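Local coordinates for 6-phosphogluconolactonase (Thermotoga maritima, PDB 1PBT), which hydrolyses 6-phosphogluconolactone to 6-phosphogluconate, the second step of the oxidative stage of the pentose phosphate pathway, at residues A[38-43]-A[68-73]. Numbering follows the deposited sequence.
Sequences FVVEKI and LPVYEK
Val70 of helix 67-74 packs against Val39, Val40 and Ile43 of helix 35-53, a compact case of one branched residue serving three partners on a neighbouring helix. CG1, set anti to the backbone N (chi1 168°), meets the outstretched end of Ile43, whose CD1 comes to 3.7 Å from Val70 CG1. Val40 also reaches this methyl, its CG2 lying 4.0 Å from Val70 CG1. Val39 CG1 lies equally far, 4.1 Å, from both Val70 CG1 and Val70 CG2, and these two side chains cross nearly at a right angle. The three partners follow an i, i+1, i+4 pattern, so they occupy a single face of their helix.

Both helices belong to the alpha/beta fold of the glucosamine-6-phosphate isomerase/6-phosphogluconolactonase family, in which helices pack against a central, mainly parallel sheet. Their local axes approach to 9.5 Å and cross at -58°. The nearest CA atoms across the two segments are those of Val40 and Val70, 5.9 Å apart. Strand 202-208 adjoins both helices: Leu206 touches both Val39 and Val70, while Leu204 touches Ile43, so the contact also borders side chains of the sheet.

A second kind of contact sets aliphatic carbon against the backbone and the base of a charged side chain. Val40 CG2 stands 3.6 Å from Lys73 CB and also packs near the carbonyl oxygen of Val70, three residues before Lys73 in helix 67-74. Lys73 bends at chi2 (-71°), and the rest of the chain turns off from helix 35-53, leaving its first methylene to border the valine while the ammonium end lies on the exposed side of the seam.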
loop_
_atom_site.group_PDB
_atom_site.type_symbol
_atom_site.label_atom_id
_atom_site.label_comp_id
_atom_site.label_asym_id
_atom_site.label_seq_id
_atom_site.Cartn_x
_atom_site.Cartn_y
_atom_site.Cartn_z
ATOM N N PHE A 38 -14.028 -5.183 -10.527
ATOM C CA PHE A 38 -14.006 -6.364 -9.662
ATOM C C PHE A 38 -13.251 -6.063 -8.369
ATOM O O PHE A 38 -13.728 -6.333 -7.266
ATOM C CB PHE A 38 -13.324 -7.540 -10.357
ATOM C CG PHE A 38 -13.367 -8.827 -9.565
ATOM C CD1 PHE A 38 -14.476 -9.664 -9.632
ATOM C CD2 PHE A 38 -12.309 -9.191 -8.741
ATOM C CE1 PHE A 38 -14.528 -10.841 -8.894
ATOM C CE2 PHE A 38 -12.346 -10.373 -7.992
ATOM C CZ PHE A 38 -13.457 -11.199 -8.069
ATOM N N VAL A 39 -12.055 -5.514 -8.518
ATOM C CA VAL A 39 -11.232 -5.181 -7.360
ATOM C C VAL A 39 -11.942 -4.196 -6.431
ATOM O O VAL A 39 -11.975 -4.372 -5.213
ATOM C CB VAL A 39 -9.914 -4.573 -7.813
ATOM C CG1 VAL A 39 -9.080 -4.172 -6.593
ATOM C CG2 VAL A 39 -9.191 -5.553 -8.705
ATOM N N VAL A 40 -12.515 -3.154 -7.023
ATOM C CA VAL A 40 -13.226 -2.142 -6.257
ATOM C C VAL A 40 -14.336 -2.786 -5.437
ATOM O O VAL A 40 -14.488 -2.501 -4.251
ATOM C CB VAL A 40 -13.830 -1.066 -7.190
ATOM C CG1 VAL A 40 -14.816 -0.190 -6.425
ATOM C CG2 VAL A 40 -12.717 -0.212 -7.766
ATOM N N GLU A 41 -15.110 -3.662 -6.066
ATOM C CA GLU A 41 -16.192 -4.324 -5.352
ATOM C C GLU A 41 -15.654 -5.175 -4.194
ATOM O O GLU A 41 -16.247 -5.222 -3.118
ATOM C CB GLU A 41 -17.011 -5.177 -6.330
ATOM C CG GLU A 41 -18.098 -6.037 -5.702
ATOM C CD GLU A 41 -19.038 -5.262 -4.796
ATOM O OE1 GLU A 41 -19.194 -4.037 -4.986
ATOM O OE2 GLU A 41 -19.644 -5.890 -3.900
ATOM N N LYS A 42 -14.527 -5.845 -4.408
ATOM C CA LYS A 42 -13.947 -6.658 -3.350
ATOM C C LYS A 42 -13.472 -5.803 -2.168
ATOM O O LYS A 42 -13.735 -6.122 -1.006
ATOM C CB LYS A 42 -12.798 -7.490 -3.923
ATOM C CG LYS A 42 -13.269 -8.697 -4.703
ATOM C CD LYS A 42 -13.801 -9.762 -3.735
ATOM C CE LYS A 42 -14.300 -10.988 -4.467
ATOM N NZ LYS A 42 -15.481 -10.649 -5.307
ATOM N N ILE A 43 -12.772 -4.712 -2.468
ATOM C CA ILE A 43 -12.287 -3.812 -1.435
ATOM C C ILE A 43 -13.496 -3.168 -0.757
ATOM O O ILE A 43 -13.524 -3.010 0.454
ATOM C CB ILE A 43 -11.381 -2.717 -2.041
ATOM C CG1 ILE A 43 -10.120 -3.370 -2.614
ATOM C CG2 ILE A 43 -11.028 -1.667 -0.985
ATOM C CD1 ILE A 43 -9.228 -2.416 -3.365
ATOM N N LEU A 68 -3.956 3.301 -8.537
ATOM C CA LEU A 68 -4.619 4.592 -8.711
ATOM C C LEU A 68 -6.058 4.553 -9.251
ATOM O O LEU A 68 -6.955 5.163 -8.657
ATOM C CB LEU A 68 -3.742 5.519 -9.572
ATOM C CG LEU A 68 -2.395 5.863 -8.906
ATOM C CD1 LEU A 68 -1.497 6.647 -9.874
ATOM C CD2 LEU A 68 -2.645 6.662 -7.632
ATOM N N PRO A 69 -6.301 3.847 -10.372
ATOM C CA PRO A 69 -7.650 3.756 -10.954
ATOM C C PRO A 69 -8.655 3.184 -9.954
ATOM O O PRO A 69 -9.827 3.557 -9.933
ATOM C CB PRO A 69 -7.456 2.818 -12.151
ATOM C CG PRO A 69 -6.020 2.992 -12.507
ATOM C CD PRO A 69 -5.334 3.079 -11.178
ATOM N N VAL A 70 -8.186 2.242 -9.144
ATOM C CA VAL A 70 -9.028 1.628 -8.141
ATOM C C VAL A 70 -9.404 2.644 -7.077
ATOM O O VAL A 70 -10.561 2.702 -6.659
ATOM C CB VAL A 70 -8.320 0.416 -7.502
ATOM C CG1 VAL A 70 -9.073 -0.058 -6.247
ATOM C CG2 VAL A 70 -8.244 -0.716 -8.536
ATOM N N TYR A 71 -8.438 3.460 -6.654
ATOM C CA TYR A 71 -8.709 4.465 -5.637
ATOM C C TYR A 71 -9.699 5.485 -6.190
ATOM O O TYR A 71 -10.577 5.968 -5.475
ATOM C CB TYR A 71 -7.429 5.202 -5.214
ATOM C CG TYR A 71 -6.305 4.325 -4.709
ATOM C CD1 TYR A 71 -6.571 3.097 -4.088
ATOM C CD2 TYR A 71 -4.976 4.749 -4.798
ATOM C CE1 TYR A 71 -5.534 2.316 -3.565
ATOM C CE2 TYR A 71 -3.920 3.968 -4.274
ATOM C CZ TYR A 71 -4.218 2.757 -3.661
ATOM O OH TYR A 71 -3.198 1.993 -3.142
ATOM N N GLU A 72 -9.541 5.803 -7.468
ATOM C CA GLU A 72 -10.392 6.768 -8.151
ATOM C C GLU A 72 -11.862 6.382 -8.007
ATOM O O GLU A 72 -12.721 7.232 -7.734
ATOM C CB GLU A 72 -9.982 6.822 -9.622
ATOM C CG GLU A 72 -10.652 7.893 -10.444
ATOM C CD GLU A 72 -9.865 8.206 -11.698
ATOM O OE1 GLU A 72 -9.281 7.265 -12.286
ATOM O OE2 GLU A 72 -9.831 9.391 -12.095
ATOM N N LYS A 73 -12.144 5.095 -8.171
ATOM C CA LYS A 73 -13.504 4.581 -8.047
ATOM C C LYS A 73 -13.919 4.494 -6.582
ATOM O O LYS A 73 -15.057 4.805 -6.234
ATOM C CB LYS A 73 -13.602 3.193 -8.682
ATOM C CG LYS A 73 -13.333 3.158 -10.178
ATOM C CD LYS A 73 -14.464 3.793 -10.963
ATOM C CE LYS A 73 -14.367 3.441 -12.439
ATOM N NZ LYS A 73 -15.581 3.876 -13.187
#